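Local coordinates for glutathione S-transferase (Sphingobium chungbukense, PDB 6M1T), which binds glutathione and, as a beta-class glutathione S-transferase, probably transfers it to electrophilic substrates in detoxification, at residues K2-P7 and A54-S59; S11-I16 and D155-V160; L18-A23 and R188-A193; K107-L112 and G163-V168. One frame throughout, in Å; residues are numbered along the deposited sequence.

Three of the four contacts are buried, and only contact 3 lies at the surface. Contact 1 pairs two strands of the N-terminal sheet through backbone hydrogen bonds. Contacts 2 and 3 share helix 12-21, which follows strand 2-5 in the chain: its first turns meet helix 153-162 near the centre of the molecule through apolar packing, mostly of aliphatic side chains, while its last turn meets the start of helix 189-198 through a salt bridge, a serine and a water. Contact 4 lies wholly in the C-terminal domain, about 25 Å from contact 3 between centres, and is built on aromatic packing. Contacts 2 and 4 both border the glutathione site, through Tyr157 and Trp164 respectively.

Contact 1 (K2-P7 and A54-S59)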
# COMPACT_ATOMS: atom_id res chain seq x y z
N LYS A 2 -14.43 7.76 -15.67
CA LYS A 2 -14.32 9.03 -14.93
C LYS A 2 -13.26 8.83 -13.85
O LYS A 2 -13.41 7.91 -13.01
CB LYS A 2 -15.62 9.45 -14.23
CG LYS A 2 -16.82 9.77 -15.11
CD LYS A 2 -17.91 10.46 -14.31
CE LYS A 2 -19.30 10.08 -14.75
NZ LYS A 2 -19.70 8.80 -14.11
N LEU A 3 -12.27 9.69 -13.84
CA LEU A 3 -11.33 9.82 -12.72
C LEU A 3 -11.73 11.00 -11.82
O LEU A 3 -11.87 12.11 -12.33
CB LEU A 3 -9.92 10.04 -13.28
CG LEU A 3 -8.86 10.12 -12.20
CD1 LEU A 3 -8.65 8.75 -11.52
CD2 LEU A 3 -7.57 10.67 -12.80
N PHE A 4 -11.87 10.74 -10.51
CA PHE A 4 -12.20 11.74 -9.48
C PHE A 4 -10.91 12.24 -8.88
O PHE A 4 -10.12 11.40 -8.42
CB PHE A 4 -13.15 11.16 -8.43
CG PHE A 4 -14.49 10.83 -9.02
CD1 PHE A 4 -14.69 9.65 -9.72
CD2 PHE A 4 -15.53 11.75 -8.95
CE1 PHE A 4 -15.92 9.37 -10.29
CE2 PHE A 4 -16.76 11.46 -9.51
CZ PHE A 4 -16.95 10.27 -10.19
N ILE A 5 -10.71 13.55 -8.98
CA ILE A 5 -9.46 14.23 -8.61
C ILE A 5 -9.70 15.36 -7.62
O ILE A 5 -10.80 15.91 -7.55
CB ILE A 5 -8.72 14.75 -9.86
CG1 ILE A 5 -9.44 15.89 -10.57
CG2 ILE A 5 -8.44 13.59 -10.79
CD1 ILE A 5 -8.50 16.70 -11.47
N SER A 6 -8.60 15.77 -7.01
CA SER A 6 -8.41 17.09 -6.39
C SER A 6 -7.05 17.62 -6.86
O SER A 6 -6.05 16.93 -6.77
CB SER A 6 -8.52 16.96 -4.88
OG SER A 6 -8.37 18.24 -4.30
N PRO A 7 -6.97 18.83 -7.45
CA PRO A 7 -5.72 19.26 -8.10
C PRO A 7 -4.51 19.15 -7.18
O PRO A 7 -4.55 19.65 -6.05
CB PRO A 7 -5.96 20.72 -8.48
CG PRO A 7 -7.46 20.78 -8.62
CD PRO A 7 -8.01 19.86 -7.53
N ALA A 54 -10.56 8.09 -7.22
CA ALA A 54 -11.49 6.98 -7.51
C ALA A 54 -11.66 6.94 -9.02
O ALA A 54 -11.64 8.02 -9.66
CB ALA A 54 -12.79 7.18 -6.81
N LEU A 55 -11.71 5.74 -9.58
CA LEU A 55 -11.86 5.53 -11.03
C LEU A 55 -13.14 4.75 -11.31
O LEU A 55 -13.20 3.60 -10.86
CB LEU A 55 -10.66 4.76 -11.55
CG LEU A 55 -10.73 4.53 -13.06
CD1 LEU A 55 -10.55 5.84 -13.81
CD2 LEU A 55 -9.64 3.56 -13.48
N THR A 56 -14.11 5.38 -11.96
CA THR A 56 -15.38 4.72 -12.38
C THR A 56 -15.18 4.20 -13.79
O THR A 56 -14.88 5.00 -14.71
CB THR A 56 -16.59 5.63 -12.28
OG1 THR A 56 -16.65 6.12 -10.95
CG2 THR A 56 -17.89 4.90 -12.59
N LEU A 57 -15.31 2.90 -13.94
CA LEU A 57 -15.15 2.21 -15.24
C LEU A 57 -16.41 2.43 -16.07
O LEU A 57 -17.44 2.84 -15.50
CB LEU A 57 -14.88 0.72 -14.97
CG LEU A 57 -13.73 0.44 -14.02
CD1 LEU A 57 -13.58 -1.07 -13.79
CD2 LEU A 57 -12.43 1.05 -14.53
N ASP A 58 -16.35 2.16 -17.36
CA ASP A 58 -17.52 2.24 -18.28
C ASP A 58 -18.69 1.39 -17.77
O ASP A 58 -19.84 1.79 -18.01
CB ASP A 58 -17.09 1.91 -19.71
CG ASP A 58 -16.11 2.93 -20.25
OD1 ASP A 58 -16.13 4.08 -19.75
OD2 ASP A 58 -15.30 2.59 -21.13
N SER A 59 -18.45 0.28 -17.06
CA SER A 59 -19.50 -0.58 -16.46
C SER A 59 -20.24 0.18 -15.36
O SER A 59 -21.33 -0.25 -14.99
CB SER A 59 -18.89 -1.82 -15.90
OG SER A 59 -18.05 -1.46 -14.80
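Lys2 and Thr56 face each other as an antiparallel hydrogen-bonded pair, and both backbone polar groups of each are used. Lys2 N donates to Thr56 O at 3.0 Å, and Thr56 N returns a bond to Lys2 O at 2.8 Å; both donors lie in the plane of the carbonyl they meet. Two residues further on, Phe4 N reaches Ala54 O at 2.9 Å with an almost straight N-H...O angle of 175°. Lys2 O and Ala54 O, which flank the non-hydrogen-bonded pair Leu3-Leu55, each also receive a CA-H contact: Leu55 CA lies 3.5 Å from Lys2 O, and Leu3 CA approaches Ala54 O. This is the joint between a central strand and its antiparallel neighbour in the mixed sheet of the thioredoxin-like N-terminal domain. On their other sides, Leu3 and Ile5 make backbone hydrogen bonds to strand 26-31, and Leu55 bonds to Leu63. Leu3 and Leu55 occupy one face of the sheet, their CD1 methyls 4.2 Å apart, Leu3 packing on helix 12-21 and Leu55 on helix 66-75. On the other face, Phe4 has CG beside its own backbone N (chi1 -66°), which brings the ring edge to Ala54 O, in plane, and carries CE1 to 3.4 Å from Thr56 OG1. That hydroxyl has its hydrogen-bond partner in Thr62 OG1.

Contact 2 (S11-I16 and D155-V160); sequences SLAPHI and DIYLFV
Ala13 sits against one turn of helix 153-162, and its small side chain lets the backbones come within 5.1 Å at Ala13 CA and Tyr157 CA, although the two short helix axes stay 8.6 Å apart and run at 137° to each other. Packing is tightest here. Ile156 presses its CG2 branch to 3.3 Å from Ala13 O, while Val160 brings CG2 to 3.7 Å from Ala13 N, so two branched residues one turn apart straddle the alanine. With CG1 of Val160 anti to the backbone N (chi1 169°), CG2 is the branch turned to Ala13, and it also meets Leu12 CG at 3.8 Å. Ile16 and Ile156 lie alongside one another, pointing opposite ways, with their CG2 methyls 3.7 Å apart.

The packing is looser on the flank where Phe159 lies. Ile16 CD1 comes only to 4.3 Å from Phe159 CD2, meeting the ring obliquely, and Phe159 is the one partly exposed residue of the group. Tyr157 touches Ala13 CB through CD1 but directs the rest of its ring past the helix to bound glutathione and Asn66, so the packing also borders the active-site pocket. The contact joins the N-terminal domain to the C-terminal one: Pro14 turns to helix 66-75, Leu12 and Ile16 also lean on helix 189-198, and Phe159 reaches helix 176-186.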
# COMPACT_ATOMS: atom_id res chain seq x y z
N SER A 11 -4.22 11.89 -6.64
CA SER A 11 -5.02 11.66 -7.88
C SER A 11 -4.33 12.15 -9.17
O SER A 11 -4.70 11.65 -10.29
CB SER A 11 -6.42 12.24 -7.77
OG SER A 11 -6.40 13.57 -7.31
N LEU A 12 -3.38 13.09 -9.06
CA LEU A 12 -2.58 13.50 -10.25
C LEU A 12 -1.92 12.27 -10.89
O LEU A 12 -1.75 12.25 -12.10
CB LEU A 12 -1.59 14.58 -9.83
CG LEU A 12 -0.66 15.15 -10.90
CD1 LEU A 12 -1.43 15.79 -12.06
CD2 LEU A 12 0.26 16.16 -10.26
N ALA A 13 -1.57 11.23 -10.11
CA ALA A 13 -0.82 10.09 -10.64
C ALA A 13 -1.63 9.35 -11.70
O ALA A 13 -1.19 9.25 -12.87
CB ALA A 13 -0.33 9.18 -9.54
N PRO A 14 -2.86 8.87 -11.39
CA PRO A 14 -3.68 8.25 -12.41
C PRO A 14 -4.09 9.25 -13.52
O PRO A 14 -4.27 8.79 -14.67
CB PRO A 14 -4.87 7.63 -11.65
CG PRO A 14 -4.85 8.32 -10.33
CD PRO A 14 -3.40 8.70 -10.04
N HIS A 15 -4.22 10.54 -13.20
CA HIS A 15 -4.45 11.58 -14.25
C HIS A 15 -3.33 11.50 -15.30
O HIS A 15 -3.64 11.40 -16.52
CB HIS A 15 -4.54 12.98 -13.60
CG HIS A 15 -5.07 14.05 -14.49
ND1 HIS A 15 -5.31 15.34 -14.04
CD2 HIS A 15 -5.48 14.01 -15.77
CE1 HIS A 15 -5.76 16.08 -15.05
NE2 HIS A 15 -5.92 15.28 -16.11
N ILE A 16 -2.09 11.57 -14.88
CA ILE A 16 -0.91 11.46 -15.80
C ILE A 16 -0.97 10.11 -16.56
O ILE A 16 -0.76 10.09 -17.77
CB ILE A 16 0.40 11.66 -15.04
CG1 ILE A 16 0.52 13.11 -14.58
CG2 ILE A 16 1.59 11.21 -15.88
CD1 ILE A 16 1.53 13.38 -13.50
N ASP A 155 7.05 5.41 -11.45
CA ASP A 155 7.71 6.74 -11.65
C ASP A 155 6.62 7.83 -11.57
O ASP A 155 6.85 8.90 -11.03
CB ASP A 155 8.42 6.83 -13.01
CG ASP A 155 9.54 5.81 -13.21
OD1 ASP A 155 10.50 5.87 -12.46
OD2 ASP A 155 9.40 4.94 -14.05
N ILE A 156 5.48 7.61 -12.21
CA ILE A 156 4.40 8.63 -12.20
C ILE A 156 4.01 8.92 -10.74
O ILE A 156 3.90 10.06 -10.35
CB ILE A 156 3.20 8.18 -13.04
CG1 ILE A 156 3.54 8.06 -14.54
CG2 ILE A 156 2.09 9.21 -12.77
CD1 ILE A 156 2.40 7.43 -15.35
N TYR A 157 3.80 7.88 -9.97
CA TYR A 157 3.33 8.00 -8.56
C TYR A 157 4.39 8.71 -7.70
O TYR A 157 4.06 9.68 -7.00
CB TYR A 157 3.04 6.60 -8.09
CG TYR A 157 2.20 6.46 -6.85
CD1 TYR A 157 1.33 7.44 -6.40
CD2 TYR A 157 2.21 5.23 -6.21
CE1 TYR A 157 0.54 7.22 -5.27
CE2 TYR A 157 1.41 4.99 -5.11
CZ TYR A 157 0.57 5.98 -4.64
OH TYR A 157 -0.17 5.71 -3.51
N LEU A 158 5.67 8.31 -7.84
CA LEU A 158 6.77 8.94 -7.08
C LEU A 158 6.86 10.40 -7.48
O LEU A 158 6.93 11.25 -6.58
CB LEU A 158 8.10 8.22 -7.32
CG LEU A 158 9.33 8.85 -6.66
CD1 LEU A 158 9.14 9.00 -5.14
CD2 LEU A 158 10.58 8.02 -6.99
N PHE A 159 6.86 10.67 -8.80
CA PHE A 159 6.96 12.06 -9.33
C PHE A 159 5.92 12.95 -8.65
O PHE A 159 6.25 14.02 -8.18
CB PHE A 159 6.71 12.06 -10.83
CG PHE A 159 6.62 13.43 -11.42
CD1 PHE A 159 7.78 14.12 -11.71
CD2 PHE A 159 5.40 13.96 -11.81
CE1 PHE A 159 7.74 15.36 -12.33
CE2 PHE A 159 5.36 15.20 -12.44
CZ PHE A 159 6.52 15.91 -12.67
N VAL A 160 4.67 12.48 -8.55
CA VAL A 160 3.59 13.30 -7.94
C VAL A 160 3.93 13.65 -6.49
O VAL A 160 3.86 14.83 -6.13
CB VAL A 160 2.20 12.64 -8.09
CG1 VAL A 160 1.17 13.36 -7.23
CG2 VAL A 160 1.79 12.60 -9.54

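Contact 3 (L18-A23 and R188-A193). With SO4 (sulfate ion), chain E.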
# COMPACT_ATOMS: atom_id res chain seq x y z
N LEU A 18 -3.47 8.01 -17.39
CA LEU A 18 -4.51 7.99 -18.44
C LEU A 18 -4.03 8.80 -19.66
O LEU A 18 -4.37 8.37 -20.79
CB LEU A 18 -5.82 8.53 -17.88
CG LEU A 18 -6.50 7.58 -16.90
CD1 LEU A 18 -7.53 8.31 -16.07
CD2 LEU A 18 -7.14 6.41 -17.63
N ARG A 19 -3.37 9.93 -19.44
CA ARG A 19 -2.76 10.73 -20.53
C ARG A 19 -1.65 9.91 -21.22
O ARG A 19 -1.54 10.02 -22.45
CB ARG A 19 -2.23 12.08 -20.04
CG ARG A 19 -3.37 13.02 -19.66
CD ARG A 19 -2.96 14.41 -19.28
NE ARG A 19 -4.16 15.11 -18.82
CZ ARG A 19 -4.97 15.85 -19.56
NH1 ARG A 19 -4.70 16.07 -20.83
NH2 ARG A 19 -6.05 16.36 -19.01
N GLU A 20 -0.89 9.11 -20.48
CA GLU A 20 0.19 8.24 -21.01
C GLU A 20 -0.39 7.09 -21.85
O GLU A 20 0.31 6.61 -22.79
CB GLU A 20 1.12 7.76 -19.89
CG GLU A 20 2.08 8.83 -19.40
CD GLU A 20 3.34 9.07 -20.27
OE1 GLU A 20 3.69 8.21 -21.10
OE2 GLU A 20 3.97 10.10 -20.08
N THR A 21 -1.60 6.63 -21.57
CA THR A 21 -2.21 5.50 -22.31
C THR A 21 -3.14 5.97 -23.44
O THR A 21 -3.49 5.12 -24.30
CB THR A 21 -2.92 4.53 -21.36
OG1 THR A 21 -4.04 5.20 -20.81
CG2 THR A 21 -1.99 3.99 -20.29
N GLY A 22 -3.62 7.21 -23.42
CA GLY A 22 -4.55 7.73 -24.44
C GLY A 22 -5.98 7.25 -24.20
O GLY A 22 -6.77 7.28 -25.12
N ALA A 23 -6.31 6.79 -23.00
CA ALA A 23 -7.67 6.30 -22.68
C ALA A 23 -8.66 7.48 -22.77
O ALA A 23 -8.27 8.62 -22.49
CB ALA A 23 -7.69 5.67 -21.31
N ARG A 188 7.77 15.23 -20.15
CA ARG A 188 6.86 14.34 -20.89
C ARG A 188 5.60 15.14 -21.17
O ARG A 188 5.14 15.88 -20.31
CB ARG A 188 6.58 13.05 -20.12
CG ARG A 188 7.83 12.23 -19.87
CD ARG A 188 7.50 10.97 -19.12
NE ARG A 188 6.71 10.07 -19.95
CZ ARG A 188 7.22 9.09 -20.69
NH1 ARG A 188 8.52 8.86 -20.71
NH2 ARG A 188 6.43 8.33 -21.40
N PRO A 189 5.10 15.09 -22.42
CA PRO A 189 3.87 15.78 -22.82
C PRO A 189 2.64 15.47 -21.93
O PRO A 189 1.93 16.38 -21.55
CB PRO A 189 3.62 15.28 -24.25
CG PRO A 189 4.96 14.84 -24.77
CD PRO A 189 5.78 14.43 -23.56
N SER A 190 2.43 14.19 -21.61
CA SER A 190 1.37 13.72 -20.67
C SER A 190 1.46 14.51 -19.37
O SER A 190 0.45 14.88 -18.83
CB SER A 190 1.54 12.27 -20.38
OG SER A 190 2.66 12.11 -19.49
N VAL A 191 2.67 14.74 -18.87
CA VAL A 191 2.86 15.32 -17.52
C VAL A 191 2.50 16.81 -17.56
O VAL A 191 1.65 17.24 -16.74
CB VAL A 191 4.27 14.99 -16.99
CG1 VAL A 191 4.54 15.62 -15.65
CG2 VAL A 191 4.43 13.49 -16.91
N GLY A 192 3.06 17.56 -18.53
CA GLY A 192 2.72 18.99 -18.71
C GLY A 192 1.23 19.21 -18.89
O GLY A 192 0.68 20.12 -18.24
N ALA A 193 0.58 18.37 -19.71
CA ALA A 193 -0.88 18.46 -19.98
C ALA A 193 -1.69 18.23 -18.69
O ALA A 193 -2.64 18.99 -18.45
CB ALA A 193 -1.26 17.46 -21.05
S SO4 E . 8.87 5.43 -22.63
O1 SO4 E . 9.50 6.67 -22.27
O2 SO4 E . 8.75 5.38 -24.06
O3 SO4 E . 7.57 5.32 -22.02
O4 SO4 E . 9.71 4.36 -22.16
O HOH W 1 3.91 11.72 -22.31
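Arg19 and Ser190 bring the backbones within 5.1 Å at their CA atoms, where the last turn of helix 12-21 meets the first turn of helix 189-198, with Arg188 at the N-cap position. Glu20 carries the polar half of the contact. Its chain bends at the CB-CG bond (chi2 -80°), turning the carboxylate toward the other segment, and Arg188 takes it side-on with two nitrogens: NE bonds to Glu20 OE2 at 2.7 Å and NH2 to Glu20 OE1 at 2.8 Å. The two flat groups are 40° apart rather than coplanar; OE2 is approached from above the carboxylate plane, yet both oxygens lie in the guanidinium plane. Ser190 OG also approaches Glu20 OE2, at an unusually short and so less certain 2.5 Å, and a water that donates to the same oxygen accepts from Ser190 N at 3.0 Å. Arg188 NE and the water thus both bond to OE2, which would probably favour the charged carboxylate. The outer edge of Arg188 holds a sulfate, probably from the crystallisation liquor, with NH1 2.9 Å from its O1, and Phe151 forms a cation-pi pair with the same arginine.

Arg19 contributes mainly packing by its aliphatic chain. Its CB packs on Ser190 CB at 3.8 Å, and its extended chain runs along the helix until Ala193 O lies over one guanidinium face, while NH2 bonds to His15. Away from the glutathione site, this is a surface salt bridge between helix ends, joining the first helix of the thioredoxin-like domain to the C-terminal helix.

Contact 4 (K107-L112 and G163-V168); sequences KAFVPL and GWPAHV
Phe109 and Trp164 form a T-shaped pair that joins the end of helix 89-108 to the loop after helix 153-162, inside the all-helical C-terminal domain of the glutathione S-transferase fold. The edge of the indole is aimed at the face of the phenyl ring: planes stand at 87°, the phenyl and six-membered indole centroids are 5.2 Å apart, and Trp164 CE3 sits 3.7 Å from Phe109 CD2, displaced from the middle of the ring toward its rim. Phe109 has CG anti to its carbonyl carbon (chi1 -76°), which swings the ring across to the loop. The aromatic series continues at both ends, since Phe109 also meets Phe105 edge-to-face and Trp164 meets His106 in the same manner. His106 and Cys10, which touches the indole, both bind glutathione, so this packing backs the glutathione site.

The polar bonds lie within the loop or lead out of the contact. Trp164 NE1 is bonded to Gly8 O in the N-terminal domain, while His167 N reaches Trp164 O and Val168 N reaches Pro165 O, a short 3-10 turn that presents Val168 to Leu112.

Aliphatic contacts complete the interface. Pro165 lies beside the phenyl ring, its CD 3.8 Å from Phe109 CE1 and its CG at the ring edge, near the plane. Further along, the side chains of Leu112 and Val168 meet nearly perpendicular to each other. There the two methyls of the valine divide the work, CG2 lying 3.7 Å from Leu112 CD1 and CG1 lying 3.6 Å from Leu112 O.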
# COMPACT_ATOMS: atom_id res chain seq x y z
N LYS A 107 2.22 8.39 3.60
CA LYS A 107 1.68 8.50 4.97
C LYS A 107 2.68 9.31 5.82
O LYS A 107 2.19 10.05 6.70
CB LYS A 107 1.31 7.11 5.54
CG LYS A 107 0.17 6.39 4.80
CD LYS A 107 -1.00 7.29 4.41
CE LYS A 107 -2.34 6.62 4.26
NZ LYS A 107 -3.19 6.84 5.47
N ALA A 108 3.99 9.31 5.50
CA ALA A 108 4.99 10.21 6.14
C ALA A 108 4.53 11.68 6.11
O ALA A 108 4.81 12.39 7.08
CB ALA A 108 6.36 10.07 5.50
N PHE A 109 3.86 12.12 5.05
CA PHE A 109 3.50 13.55 4.80
C PHE A 109 2.28 13.99 5.62
O PHE A 109 2.03 15.23 5.76
CB PHE A 109 3.17 13.78 3.34
CG PHE A 109 4.35 13.84 2.42
CD1 PHE A 109 5.02 15.05 2.20
CD2 PHE A 109 4.78 12.72 1.74
CE1 PHE A 109 6.11 15.08 1.35
CE2 PHE A 109 5.88 12.75 0.89
CZ PHE A 109 6.54 13.95 0.70
N VAL A 110 1.48 13.05 6.13
CA VAL A 110 0.09 13.39 6.57
C VAL A 110 0.11 14.44 7.69
O VAL A 110 -0.65 15.41 7.58
CB VAL A 110 -0.70 12.11 6.90
CG1 VAL A 110 -2.00 12.42 7.63
CG2 VAL A 110 -0.96 11.35 5.61
N PRO A 111 0.92 14.34 8.77
CA PRO A 111 1.00 15.40 9.78
C PRO A 111 1.42 16.77 9.22
O PRO A 111 0.91 17.79 9.66
CB PRO A 111 2.09 14.94 10.76
CG PRO A 111 2.18 13.42 10.53
CD PRO A 111 1.83 13.23 9.07
N LEU A 112 2.32 16.78 8.23
CA LEU A 112 2.79 18.04 7.59
C LEU A 112 1.63 18.73 6.86
O LEU A 112 1.74 19.96 6.71
CB LEU A 112 3.92 17.75 6.61
CG LEU A 112 5.24 17.26 7.20
CD1 LEU A 112 6.23 16.97 6.09
CD2 LEU A 112 5.83 18.28 8.16
N GLY A 163 6.55 16.31 -5.81
CA GLY A 163 5.98 17.67 -5.81
C GLY A 163 5.50 18.19 -4.46
O GLY A 163 5.18 19.40 -4.42
N TRP A 164 5.42 17.36 -3.40
CA TRP A 164 4.83 17.77 -2.09
C TRP A 164 5.81 18.45 -1.13
O TRP A 164 5.42 19.40 -0.47
CB TRP A 164 4.17 16.58 -1.40
CG TRP A 164 2.97 16.10 -2.15
CD1 TRP A 164 2.30 16.68 -3.18
CD2 TRP A 164 2.29 14.87 -1.86
NE1 TRP A 164 1.23 15.90 -3.55
CE2 TRP A 164 1.23 14.76 -2.78
CE3 TRP A 164 2.54 13.86 -0.95
CZ2 TRP A 164 0.37 13.66 -2.78
CZ3 TRP A 164 1.72 12.75 -0.97
CH2 TRP A 164 0.64 12.67 -1.86
N PRO A 165 7.06 17.98 -0.97
CA PRO A 165 7.97 18.58 0.02
C PRO A 165 8.07 20.11 -0.12
O PRO A 165 8.13 20.78 0.91
CB PRO A 165 9.30 17.89 -0.29
CG PRO A 165 8.92 16.57 -0.88
CD PRO A 165 7.65 16.84 -1.66
N ALA A 166 8.03 20.64 -1.34
CA ALA A 166 8.23 22.10 -1.55
C ALA A 166 7.10 22.88 -0.89
O ALA A 166 7.31 24.03 -0.54
CB ALA A 166 8.38 22.45 -3.01
N HIS A 167 5.94 22.25 -0.65
CA HIS A 167 4.77 22.91 -0.04
C HIS A 167 4.75 22.76 1.47
O HIS A 167 3.88 23.36 2.07
CB HIS A 167 3.46 22.38 -0.62
CG HIS A 167 3.37 22.64 -2.07
ND1 HIS A 167 2.72 23.74 -2.55
CD2 HIS A 167 3.85 21.98 -3.13
CE1 HIS A 167 2.82 23.77 -3.85
NE2 HIS A 167 3.52 22.69 -4.24
N VAL A 168 5.65 21.96 2.06
CA VAL A 168 5.70 21.76 3.53
C VAL A 168 7.12 22.01 4.02
O VAL A 168 7.56 21.32 4.92
CB VAL A 168 5.17 20.37 3.93
CG1 VAL A 168 3.68 20.28 3.66
CG2 VAL A 168 5.93 19.25 3.23